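Local coordinates for cell surface protein (Faecalibacterium prausnitzii A2-165, PDB 4GT6) that is of unknown function but, as a leucine-rich-repeat cell surface protein of a gut bacterium, probably binds other proteins outside the cell, at residues V92-S100 against D118-T126; V276-F284 against I299-F307. All coordinates share one frame; numbering follows the deposited sequence. Where two conformers were deposited one is given.

In the fold
A repeat solenoid is built by laying one coil on the next, and the two contacts sample that rule in separate BspA-type leucine-rich-repeat ranges of one chain. Contact 1 (92-100 with 118-126) lies in the earlier range, contact 2 (276-284 with 299-307) in the later one, on opposite sides of the chain's centre. Their centres are about 44 Å apart and their nearest atoms about 29 Å. Contact 1 is partly buried and joins a strand and its following loop to a short 3-10 segment; contact 2 is buried and joins matching parts of two coils. The side chain of Ile299 in contact 2 lies about 6 Å from the sodium ion, which Ser297 and Glu320 bind.

Contact 1. Residues V92-S100 against D118-T126; sequences VTIQDNKPS and DIPILDSVT. With EDO (1,2-ethanediol), chain M.
Ser100 and the turn through Ile121 and Ser124 share a single water whose oxygen is gripped three ways: it accepts from Ser100 OG and from Ser124 N, and donates to Ile121 O at 2.7 Å. Ser100 points its hydroxyl there by setting OG trans to the backbone N (chi1 177°), and the same hydroxyl oxygen receives the N-H of Val102. Ser124 OG donates to Ser100 O over 2.9 Å, from 57° above the carbonyl plane.

Where strand 91-94 meets the next coil, Val92 N donates to Asp118 O at 3.0 Å in a nearly straight bond. This is how leucine-rich-repeat coils continue a parallel sheet, but here the ladder stops after one rung: the partner expected for Val92 O, two residues on, is Pro120, which has no N-H to give and starts a 3-10 segment. Its CD comes within 2.9 Å of Val92 O instead, and CG lies 3.9 Å from Thr93 CA.

Next to the proline along the chain, the CG2 branch of Ile121 slants across two strand residues, meeting Val92 CG1 at 3.8 Å and Ile94 CD1 at 3.9 Å; Ile71 and Phe110 also touch this isoleucine. A 1,2-ethanediol, probably from the crystallisation liquor, lies against Ile94 CG1 through C1 and bridges the segments. Its O2 takes the N-H of Ser100 and donates to Asp123 OD2 at 2.7 Å, while O1 donates to Lys98 O.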
ATOM      1  N   VAL A  92       1.201  13.104 -19.024  1.00 18.14           N
ATOM      2  CA  VAL A  92       2.632  13.330 -19.129  1.00 19.46           C
ATOM      3  C   VAL A  92       3.002  12.598 -20.398  1.00 27.83           C
ATOM      4  O   VAL A  92       2.961  11.369 -20.390  1.00 30.39           O
ATOM      5  CB  VAL A  92       3.402  12.849 -17.870  1.00 22.99           C
ATOM      6  CG1 VAL A  92       4.891  13.040 -18.073  1.00 23.91           C
ATOM      7  CG2 VAL A  92       2.945  13.617 -16.633  1.00 22.80           C
ATOM      8  N   THR A  93       3.276  13.321 -21.505  1.00 22.99           N
ATOM      9  CA  THR A  93       3.557  12.661 -22.781  1.00 22.43           C
ATOM     10  C   THR A  93       4.971  12.927 -23.304  1.00 23.25           C
ATOM     11  O   THR A  93       5.682  13.764 -22.775  1.00 19.08           O
ATOM     12  CB  THR A  93       2.550  13.132 -23.835  1.00 26.90           C
ATOM     13  OG1 THR A  93       2.670  14.549 -24.007  1.00 29.57           O
ATOM     14  CG2 THR A  93       1.111  12.713 -23.508  1.00 33.12           C
ATOM     15  N   ILE A  94       5.358  12.216 -24.370  1.00 21.44           N
ATOM     16  CA  ILE A  94       6.668  12.419 -24.983  1.00 20.24           C
ATOM     17  C   ILE A  94       6.484  13.299 -26.189  1.00 22.98           C
ATOM     18  O   ILE A  94       5.600  13.048 -27.007  1.00 24.30           O
ATOM     19  CB  ILE A  94       7.393  11.079 -25.338  1.00 23.07           C
ATOM     20  CG1 ILE A  94       7.417  10.083 -24.131  1.00 23.87           C
ATOM     21  CG2 ILE A  94       8.818  11.352 -25.874  1.00 20.68           C
ATOM     22  CD1 ILE A  94       8.211  10.572 -22.879  1.00 25.37           C
ATOM     23  N   GLN A  95       7.347  14.299 -26.331  1.00 20.54           N
ATOM     24  CA  GLN A  95       7.332  15.208 -27.469  1.00 21.41           C
ATOM     25  C   GLN A  95       7.358  14.428 -28.774  1.00 26.88           C
ATOM     26  O   GLN A  95       8.111  13.460 -28.901  1.00 24.84           O
ATOM     27  CB  GLN A  95       8.524  16.177 -27.393  1.00 22.97           C
ATOM     28  CG  GLN A  95       8.506  17.275 -28.475  1.00 33.90           C
ATOM     29  CD  GLN A  95       9.655  18.257 -28.367  1.00 44.31           C
ATOM     30  OE1 GLN A  95      10.276  18.430 -27.313  1.00 29.23           O
ATOM     31  NE2 GLN A  95       9.952  18.941 -29.464  1.00 40.66           N
ATOM     32  N   ASP A  96       6.476  14.824 -29.722  1.00 25.22           N
ATOM     33  CA  ASP A  96       6.349  14.245 -31.066  1.00 26.60           C
ATOM     34  C   ASP A  96       5.938  12.765 -31.033  1.00 30.64           C
ATOM     35  O   ASP A  96       6.128  12.054 -32.030  1.00 31.47           O
ATOM     36  CB  ASP A  96       7.654  14.439 -31.868  1.00 29.25           C
ATOM     37  CG  ASP A  96       8.011  15.892 -32.078  1.00 42.60           C
ATOM     38  OD1 ASP A  96       7.098  16.690 -32.387  1.00 43.84           O
ATOM     39  OD2 ASP A  96       9.201  16.234 -31.934  1.00 49.37           O
ATOM     40  N   ASN A  97       5.364  12.307 -29.892  1.00 26.96           N
ATOM     41  CA  ASN A  97       4.885  10.938 -29.665  1.00 27.46           C
ATOM     42  C   ASN A  97       6.019   9.904 -29.923  1.00 30.24           C
ATOM     43  O   ASN A  97       5.764   8.771 -30.332  1.00 30.35           O
ATOM     44  CB  ASN A  97       3.627  10.649 -30.551  1.00 33.83           C
ATOM     45  CG  ASN A  97       2.798   9.453 -30.146  1.00 71.24           C
ATOM     46  OD1 ASN A  97       2.486   9.238 -28.968  1.00 69.48           O
ATOM     47  ND2 ASN A  97       2.391   8.660 -31.133  1.00 66.88           N
ATOM     48  N   LYS A  98       7.277  10.303 -29.664  1.00 25.05           N
ATOM     49  CA  LYS A  98       8.418   9.396 -29.794  1.00 24.19           C
ATOM     50  C   LYS A  98       8.447   8.430 -28.599  1.00 26.55           C
ATOM     51  O   LYS A  98       7.857   8.747 -27.567  1.00 24.16           O
ATOM     52  CB  LYS A  98       9.726  10.206 -29.858  1.00 25.59           C
ATOM     53  CG  LYS A  98       9.973  10.840 -31.218  1.00 33.13           C
ATOM     54  CD  LYS A  98      11.102  11.839 -31.151  1.00 42.90           C
ATOM     55  CE  LYS A  98      11.408  12.411 -32.513  1.00 55.99           C
ATOM     56  NZ  LYS A  98      12.380  13.531 -32.430  1.00 65.54           N
ATOM     57  N   PRO A  99       9.115   7.254 -28.691  1.00 24.83           N
ATOM     58  CA  PRO A  99       9.219   6.381 -27.501  1.00 24.35           C
ATOM     59  C   PRO A  99       9.904   7.089 -26.315  1.00 24.53           C
ATOM     60  O   PRO A  99      10.861   7.837 -26.502  1.00 22.07           O
ATOM     61  CB  PRO A  99      10.086   5.206 -27.994  1.00 26.42           C
ATOM     62  CG  PRO A  99       9.922   5.212 -29.497  1.00 31.06           C
ATOM     63  CD  PRO A  99       9.835   6.674 -29.849  1.00 26.64           C
ATOM     64  N   SER A 100       9.414   6.840 -25.096  1.00 20.68           N
ATOM     65  CA  SER A 100      10.030   7.385 -23.875  1.00 19.68           C
ATOM     66  C   SER A 100      11.463   6.847 -23.707  1.00 22.91           C
ATOM     67  O   SER A 100      11.703   5.670 -23.990  1.00 21.89           O
ATOM     68  CB  SER A 100       9.201   6.997 -22.652  1.00 19.46           C
ATOM     69  OG  SER A 100       9.839   7.479 -21.482  1.00 21.83           O
ATOM     70  N   ASP A 118      -2.657   9.441 -18.088  0.50 19.67           N
ATOM     71  CA  ASP A 118      -1.762   9.026 -19.171  0.50 19.71           C
ATOM     72  C   ASP A 118      -0.317   9.185 -18.763  0.50 23.88           C
ATOM     73  O   ASP A 118       0.155  10.313 -18.602  0.50 23.59           O
ATOM     74  CB  ASP A 118      -2.055   9.840 -20.450  0.50 22.02           C
ATOM     75  CG  ASP A 118      -3.482   9.755 -20.968  0.50 33.10           C
ATOM     76  OD1 ASP A 118      -4.204   8.809 -20.580  0.50 32.58           O
ATOM     77  OD2 ASP A 118      -3.872  10.628 -21.772  0.50 42.74           O
ATOM     78  N   ILE A 119       0.390   8.055 -18.595  1.00 20.73           N
ATOM     79  CA  ILE A 119       1.799   8.070 -18.203  1.00 22.33           C
ATOM     80  C   ILE A 119       2.685   7.174 -19.123  1.00 25.21           C
ATOM     81  O   ILE A 119       3.287   6.222 -18.619  1.00 22.61           O
ATOM     82  CB  ILE A 119       1.997   7.694 -16.701  1.00 26.83           C
ATOM     83  CG1 ILE A 119       1.220   6.427 -16.291  1.00 28.70           C
ATOM     84  CG2 ILE A 119       1.681   8.857 -15.815  1.00 30.05           C
ATOM     85  CD1 ILE A 119       1.733   5.725 -14.964  1.00 38.02           C
ATOM     86  N   PRO A 120       2.903   7.520 -20.416  1.00 26.07           N
ATOM     87  CA  PRO A 120       3.819   6.700 -21.261  1.00 27.18           C
ATOM     88  C   PRO A 120       5.289   6.682 -20.819  1.00 32.69           C
ATOM     89  O   PRO A 120       6.058   5.871 -21.311  1.00 35.91           O
ATOM     90  CB  PRO A 120       3.728   7.368 -22.631  1.00 30.03           C
ATOM     91  CG  PRO A 120       3.291   8.804 -22.335  1.00 34.34           C
ATOM     92  CD  PRO A 120       2.300   8.614 -21.207  1.00 29.22           C
ATOM     93  N   ILE A 121       5.686   7.555 -19.914  1.00 30.85           N
ATOM     94  CA  ILE A 121       7.053   7.635 -19.390  1.00 31.72           C
ATOM     95  C   ILE A 121       7.491   6.305 -18.695  1.00 39.47           C
ATOM     96  O   ILE A 121       8.677   6.114 -18.439  1.00 40.83           O
ATOM     97  CB  ILE A 121       7.196   8.840 -18.426  1.00 34.44           C
ATOM     98  CG1 ILE A 121       6.176   8.764 -17.293  1.00 35.50           C
ATOM     99  CG2 ILE A 121       7.076  10.163 -19.197  1.00 35.84           C
ATOM    100  CD1 ILE A 121       6.596   9.393 -16.063  1.00 48.13           C
ATOM    101  N   LEU A 122       6.542   5.395 -18.407  1.00 34.78           N
ATOM    102  CA  LEU A 122       6.814   4.118 -17.733  1.00 33.49           C
ATOM    103  C   LEU A 122       7.315   3.011 -18.676  1.00 36.63           C
ATOM    104  O   LEU A 122       7.873   2.014 -18.219  1.00 36.92           O
ATOM    105  CB  LEU A 122       5.507   3.675 -17.073  1.00 33.17           C
ATOM    106  CG  LEU A 122       5.556   3.285 -15.616  1.00 38.12           C
ATOM    107  CD1 LEU A 122       6.143   4.390 -14.748  1.00 37.99           C
ATOM    108  CD2 LEU A 122       4.201   2.927 -15.136  1.00 40.04           C
ATOM    109  N   ASP A 123       7.124   3.179 -19.981  1.00 32.51           N
ATOM    110  CA  ASP A 123       7.408   2.162 -20.995  1.00 32.12           C
ATOM    111  C   ASP A 123       8.850   1.588 -21.021  1.00 33.16           C
ATOM    112  O   ASP A 123       8.996   0.417 -21.358  1.00 32.25           O
ATOM    113  CB  ASP A 123       7.015   2.688 -22.391  1.00 35.67           C
ATOM    114  CG  ASP A 123       5.529   3.040 -22.536  1.00 52.25           C
ATOM    115  OD1 ASP A 123       4.714   2.576 -21.697  1.00 52.18           O
ATOM    116  OD2 ASP A 123       5.188   3.805 -23.460  1.00 61.90           O
ATOM    117  N   SER A 124       9.903   2.366 -20.694  1.00 27.52           N
ATOM    118  CA  SER A 124      11.272   1.816 -20.742  1.00 25.99           C
ATOM    119  C   SER A 124      12.069   2.078 -19.432  1.00 23.40           C
ATOM    120  O   SER A 124      13.300   2.036 -19.431  1.00 23.09           O
ATOM    121  CB  SER A 124      12.028   2.371 -21.947  1.00 33.50           C
ATOM    122  OG  SER A 124      12.178   3.775 -21.835  1.00 46.13           O
ATOM    123  N   VAL A 125      11.355   2.280 -18.337  0.50 18.39           N
ATOM    124  CA  VAL A 125      11.929   2.558 -17.026  0.50 16.86           C
ATOM    125  C   VAL A 125      12.613   1.296 -16.449  0.50 19.82           C
ATOM    126  O   VAL A 125      12.165   0.174 -16.712  0.50 19.33           O
ATOM    127  CB  VAL A 125      10.828   3.131 -16.089  0.50 20.03           C
ATOM    128  CG1 VAL A 125       9.873   2.050 -15.566  0.50 19.78           C
ATOM    129  CG2 VAL A 125      11.427   3.941 -14.954  0.50 19.14           C
ATOM    130  N   THR A 126      13.719   1.484 -15.707  1.00 15.95           N
ATOM    131  CA  THR A 126      14.416   0.373 -15.060  1.00 16.73           C
ATOM    132  C   THR A 126      14.388   0.593 -13.554  1.00 21.08           C
ATOM    133  O   THR A 126      14.653  -0.342 -12.812  1.00 20.25           O
ATOM    134  CB  THR A 126      15.836   0.176 -15.582  1.00 22.53           C
ATOM    135  OG1 THR A 126      16.593   1.359 -15.360  1.00 22.62           O
ATOM    136  CG2 THR A 126      15.883  -0.291 -17.043  1.00 23.31           C
TER
HETATM  137  C1  EDO M 911       5.513   7.658 -25.683  1.00 51.33           C
HETATM  138  O1  EDO M 911       5.061   8.228 -26.905  1.00 49.08           O
HETATM  139  C2  EDO M 911       5.856   6.154 -25.806  1.00 52.63           C
HETATM  140  O2  EDO M 911       6.650   5.709 -24.696  1.00 50.28           O
HETATM  141  O   HOH W   1      10.398   5.008 -20.131  1.00 26.50           O

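Contact 2. Residues V276-F284 against I299-F307; sequences VVSIGTGAF and ITELPESVF. With EDO (1,2-ethanediol), chain B.
Gly282 N donates to Glu304 O at 2.8 Å and Phe284 N to Val306 O at 2.9 Å. The first bond joins the type II turns of successive leucine-rich-repeat coils, Gly280 to Ala283 and Pro303 to Val306; the second joins the residue after one turn to the last of the other. Gly282 CA adds a CA-H...O contact to Ser305 O.

Further back, water takes over: one molecule links Val277 O to Thr300 N and another Ile279 N to Glu301 O, bridging the weakly bonded strands 278-279 and 301-302; a third joins Ile279 O to the side-chain Glu301 OE2.

In the apolar interior, Ile279 CD1 meets Ile299 CD1 at 3.7 Å. Setting CG1 of Ile279 beside the backbone N (chi1 -54°) leaves its CG2 trans to that N, reaching Pro303 CG and Val306 CG2.

The rings of Phe284 and Phe307 are nearly parallel (21°) but displaced, centroids 5.4 Å apart, so little of one lies over the other; Phe284 CD2 touches Phe307 CE1 at 3.6 Å. Val306 CG2 sits over one face of Phe307 near its rim and at the edge of Phe284. An alanine in place of Phe307 would probably open a gap beside Phe284 and cost Val306 CG2 that ring face, leaving it the edge of Phe284.

The aromatic row continues, Phe284 stacking on Phe261 and Phe307 meeting Phe330, while strand 278-279 pairs with 253-256 and 301-302 with 324-325.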
ATOM      1  N   VAL A 276      -1.550 -21.344  14.525  1.00 15.21           N
ATOM      2  CA  VAL A 276      -1.509 -19.865  14.497  1.00 15.07           C
ATOM      3  C   VAL A 276      -1.102 -19.367  15.890  1.00 18.50           C
ATOM      4  O   VAL A 276      -1.800 -19.647  16.880  1.00 18.91           O
ATOM      5  CB  VAL A 276      -2.837 -19.213  14.023  1.00 18.13           C
ATOM      6  CG1 VAL A 276      -2.816 -17.682  14.231  1.00 17.54           C
ATOM      7  CG2 VAL A 276      -3.109 -19.532  12.552  1.00 18.20           C
ATOM      8  N   VAL A 277       0.023 -18.662  15.961  1.00 14.22           N
ATOM      9  CA  VAL A 277       0.525 -18.158  17.252  1.00 15.65           C
ATOM     10  C   VAL A 277       0.377 -16.636  17.362  1.00 19.82           C
ATOM     11  O   VAL A 277       0.541 -16.093  18.457  1.00 18.92           O
ATOM     12  CB  VAL A 277       1.969 -18.609  17.580  1.00 20.74           C
ATOM     13  CG1 VAL A 277       2.062 -20.132  17.657  1.00 20.44           C
ATOM     14  CG2 VAL A 277       2.996 -18.033  16.601  1.00 20.67           C
ATOM     15  N   SER A 278       0.126 -15.936  16.245  1.00 16.45           N
ATOM     16  CA  SER A 278      -0.045 -14.475  16.300  1.00 15.87           C
ATOM     17  C   SER A 278      -0.926 -13.970  15.165  1.00 19.61           C
ATOM     18  O   SER A 278      -1.012 -14.586  14.111  1.00 16.81           O
ATOM     19  CB  SER A 278       1.299 -13.741  16.276  1.00 18.38           C
ATOM     20  OG  SER A 278       1.981 -13.915  15.048  1.00 22.59           O
ATOM     21  N   ILE A 279      -1.580 -12.844  15.418  1.00 17.88           N
ATOM     22  CA  ILE A 279      -2.470 -12.131  14.489  1.00 17.80           C
ATOM     23  C   ILE A 279      -1.983 -10.698  14.392  1.00 20.45           C
ATOM     24  O   ILE A 279      -1.731 -10.079  15.431  1.00 19.64           O
ATOM     25  CB  ILE A 279      -3.939 -12.177  14.981  1.00 20.60           C
ATOM     26  CG1 ILE A 279      -4.423 -13.621  15.236  1.00 20.80           C
ATOM     27  CG2 ILE A 279      -4.863 -11.481  13.987  1.00 19.95           C
ATOM     28  CD1 ILE A 279      -5.764 -13.687  16.010  1.00 29.15           C
ATOM     29  N   GLY A 280      -1.900 -10.170  13.169  1.00 16.53           N
ATOM     30  CA  GLY A 280      -1.459  -8.803  12.947  1.00 16.03           C
ATOM     31  C   GLY A 280      -2.561  -7.782  13.149  1.00 16.43           C
ATOM     32  O   GLY A 280      -3.753  -8.104  13.093  1.00 14.95           O
ATOM     33  N   THR A 281      -2.162  -6.528  13.318  1.00 16.07           N
ATOM     34  CA  THR A 281      -3.078  -5.384  13.440  1.00 16.33           C
ATOM     35  C   THR A 281      -4.139  -5.401  12.328  1.00 17.31           C
ATOM     36  O   THR A 281      -3.810  -5.636  11.159  1.00 16.87           O
ATOM     37  CB  THR A 281      -2.269  -4.069  13.348  1.00 21.58           C
ATOM     38  OG1 THR A 281      -1.369  -4.018  14.455  1.00 20.70           O
ATOM     39  CG2 THR A 281      -3.180  -2.809  13.347  1.00 20.56           C
ATOM     40  N   GLY A 282      -5.394  -5.180  12.717  1.00 14.96           N
ATOM     41  CA  GLY A 282      -6.528  -5.057  11.803  1.00 15.93           C
ATOM     42  C   GLY A 282      -6.720  -6.240  10.873  1.00 17.83           C
ATOM     43  O   GLY A 282      -7.246  -6.077   9.770  1.00 17.60           O
ATOM     44  N   ALA A 283      -6.350  -7.440  11.323  1.00 15.39           N
ATOM     45  CA  ALA A 283      -6.444  -8.627  10.476  1.00 14.74           C
ATOM     46  C   ALA A 283      -7.840  -8.833   9.899  1.00 16.81           C
ATOM     47  O   ALA A 283      -7.931  -9.206   8.749  1.00 17.62           O
ATOM     48  CB  ALA A 283      -6.011  -9.857  11.237  1.00 14.47           C
ATOM     49  N   PHE A 284      -8.916  -8.583  10.666  1.00 13.66           N
ATOM     50  CA  PHE A 284     -10.295  -8.797  10.191  1.00 14.04           C
ATOM     51  C   PHE A 284     -11.095  -7.501  10.231  1.00 20.12           C
ATOM     52  O   PHE A 284     -12.325  -7.534  10.298  1.00 20.73           O
ATOM     53  CB  PHE A 284     -10.995  -9.869  11.054  1.00 16.29           C
ATOM     54  CG  PHE A 284     -10.352 -11.230  10.950  1.00 16.41           C
ATOM     55  CD1 PHE A 284     -10.743 -12.126   9.961  1.00 18.19           C
ATOM     56  CD2 PHE A 284      -9.357 -11.616  11.838  1.00 17.11           C
ATOM     57  CE1 PHE A 284     -10.147 -13.388   9.870  1.00 18.82           C
ATOM     58  CE2 PHE A 284      -8.747 -12.867  11.732  1.00 20.26           C
ATOM     59  CZ  PHE A 284      -9.141 -13.743  10.744  1.00 18.17           C
ATOM     60  N   ILE A 299      -2.818 -18.304  20.494  1.00 16.61           N
ATOM     61  CA  ILE A 299      -2.670 -16.848  20.419  1.00 16.37           C
ATOM     62  C   ILE A 299      -2.778 -16.286  21.837  1.00 18.60           C
ATOM     63  O   ILE A 299      -3.503 -16.859  22.652  1.00 18.24           O
ATOM     64  CB  ILE A 299      -3.662 -16.191  19.435  1.00 19.53           C
ATOM     65  CG1 ILE A 299      -5.118 -16.551  19.777  1.00 20.40           C
ATOM     66  CG2 ILE A 299      -3.300 -16.594  17.980  1.00 19.90           C
ATOM     67  CD1 ILE A 299      -6.164 -15.539  19.168  1.00 22.96           C
ATOM     68  N   THR A 300      -2.065 -15.175  22.133  1.00 15.27           N
ATOM     69  CA  THR A 300      -2.074 -14.594  23.483  1.00 15.33           C
ATOM     70  C   THR A 300      -2.451 -13.110  23.460  1.00 19.52           C
ATOM     71  O   THR A 300      -2.453 -12.471  24.519  1.00 18.34           O
ATOM     72  CB  THR A 300      -0.708 -14.799  24.185  1.00 21.12           C
ATOM     73  OG1 THR A 300       0.285 -14.072  23.455  1.00 21.45           O
ATOM     74  CG2 THR A 300      -0.302 -16.266  24.294  1.00 21.50           C
ATOM     75  N   GLU A 301      -2.790 -12.568  22.270  1.00 17.08           N
ATOM     76  CA  GLU A 301      -3.161 -11.161  22.144  1.00 18.64           C
ATOM     77  C   GLU A 301      -4.185 -10.963  21.045  1.00 20.92           C
ATOM     78  O   GLU A 301      -4.132 -11.660  20.029  1.00 20.02           O
ATOM     79  CB  GLU A 301      -1.881 -10.364  21.821  1.00 21.15           C
ATOM     80  CG  GLU A 301      -2.031  -8.899  21.455  1.00 36.40           C
ATOM     81  CD  GLU A 301      -0.715  -8.327  20.964  1.00 58.60           C
ATOM     82  OE1 GLU A 301       0.217  -8.208  21.792  1.00 50.62           O
ATOM     83  OE2 GLU A 301      -0.594  -8.059  19.746  1.00 41.56           O
ATOM     84  N   LEU A 302      -5.120 -10.023  21.256  1.00 17.40           N
ATOM     85  CA  LEU A 302      -6.031  -9.537  20.214  1.00 18.07           C
ATOM     86  C   LEU A 302      -5.431  -8.186  19.796  1.00 20.97           C
ATOM     87  O   LEU A 302      -5.340  -7.275  20.632  1.00 20.16           O
ATOM     88  CB  LEU A 302      -7.494  -9.445  20.684  1.00 19.52           C
ATOM     89  CG  LEU A 302      -8.206 -10.788  20.945  1.00 25.57           C
ATOM     90  CD1 LEU A 302      -9.685 -10.563  21.013  1.00 27.80           C
ATOM     91  CD2 LEU A 302      -7.917 -11.818  19.859  1.00 27.43           C
ATOM     92  N   PRO A 303      -4.839  -8.092  18.582  1.00 17.30           N
ATOM     93  CA  PRO A 303      -4.089  -6.881  18.235  1.00 17.31           C
ATOM     94  C   PRO A 303      -4.986  -5.686  17.973  1.00 19.23           C
ATOM     95  O   PRO A 303      -6.207  -5.818  17.892  1.00 19.10           O
ATOM     96  CB  PRO A 303      -3.324  -7.302  16.981  1.00 19.07           C
ATOM     97  CG  PRO A 303      -4.238  -8.293  16.324  1.00 22.41           C
ATOM     98  CD  PRO A 303      -4.796  -9.084  17.485  1.00 18.66           C
ATOM     99  N   GLU A 304      -4.372  -4.522  17.785  1.00 16.77           N
ATOM    100  CA  GLU A 304      -5.098  -3.300  17.517  1.00 17.43           C
ATOM    101  C   GLU A 304      -6.049  -3.459  16.320  1.00 19.37           C
ATOM    102  O   GLU A 304      -5.676  -4.062  15.311  1.00 17.99           O
ATOM    103  CB  GLU A 304      -4.063  -2.189  17.258  1.00 19.87           C
ATOM    104  CG  GLU A 304      -4.602  -0.870  16.745  1.00 33.14           C
ATOM    105  CD  GLU A 304      -3.451   0.062  16.423  1.00 54.02           C
ATOM    106  OE1 GLU A 304      -2.549   0.199  17.283  1.00 40.24           O
ATOM    107  OE2 GLU A 304      -3.397   0.568  15.277  1.00 44.79           O
ATOM    108  N   SER A 305      -7.305  -2.967  16.475  1.00 18.09           N
ATOM    109  CA  SER A 305      -8.353  -2.946  15.438  1.00 18.64           C
ATOM    110  C   SER A 305      -8.637  -4.323  14.810  1.00 19.72           C
ATOM    111  O   SER A 305      -9.160  -4.366  13.694  1.00 19.76           O
ATOM    112  CB  SER A 305      -7.963  -1.984  14.310  1.00 22.56           C
ATOM    113  OG  SER A 305      -7.699  -0.666  14.754  1.00 23.31           O
ATOM    114  N   VAL A 306      -8.334  -5.431  15.516  1.00 14.62           N
ATOM    115  CA  VAL A 306      -8.445  -6.787  14.920  1.00 14.53           C
ATOM    116  C   VAL A 306      -9.857  -7.052  14.312  1.00 16.88           C
ATOM    117  O   VAL A 306      -9.931  -7.571  13.200  1.00 16.42           O
ATOM    118  CB  VAL A 306      -7.974  -7.931  15.860  1.00 18.45           C
ATOM    119  CG1 VAL A 306      -8.741  -7.960  17.186  1.00 18.32           C
ATOM    120  CG2 VAL A 306      -7.993  -9.297  15.148  1.00 17.99           C
ATOM    121  N   PHE A 307     -10.933  -6.685  15.011  1.00 16.37           N
ATOM    122  CA  PHE A 307     -12.310  -6.856  14.540  1.00 17.47           C
ATOM    123  C   PHE A 307     -13.041  -5.522  14.473  1.00 21.79           C
ATOM    124  O   PHE A 307     -14.266  -5.498  14.505  1.00 22.06           O
ATOM    125  CB  PHE A 307     -13.075  -7.848  15.442  1.00 19.45           C
ATOM    126  CG  PHE A 307     -12.456  -9.224  15.447  1.00 19.11           C
ATOM    127  CD1 PHE A 307     -12.502 -10.032  14.311  1.00 20.02           C
ATOM    128  CD2 PHE A 307     -11.847  -9.726  16.593  1.00 19.99           C
ATOM    129  CE1 PHE A 307     -11.904 -11.300  14.309  1.00 20.20           C
ATOM    130  CE2 PHE A 307     -11.250 -10.991  16.590  1.00 21.69           C
ATOM    131  CZ  PHE A 307     -11.279 -11.768  15.450  1.00 19.79           C
TER
HETATM  132  C1  EDO B 900       1.265  -6.447  14.913  1.00 43.55           C
HETATM  133  O1  EDO B 900       0.872  -6.524  13.538  1.00 38.10           O
HETATM  134  C2  EDO B 900       0.758  -7.672  15.716  1.00 47.21           C
HETATM  135  O2  EDO B 900       1.699  -8.733  15.668  1.00 48.98           O
HETATM  136  O   HOH W   2      -0.470 -14.024  19.997  1.00 16.16           O
HETATM  137  O   HOH W   3      -1.962 -12.368  18.405  1.00 23.62           O
HETATM  138  O   HOH W   4      -0.441 -10.074  17.938  1.00 32.49           O
HETATM  139  O   HOH W   5      -1.491  -4.423  17.221  1.00 27.58           O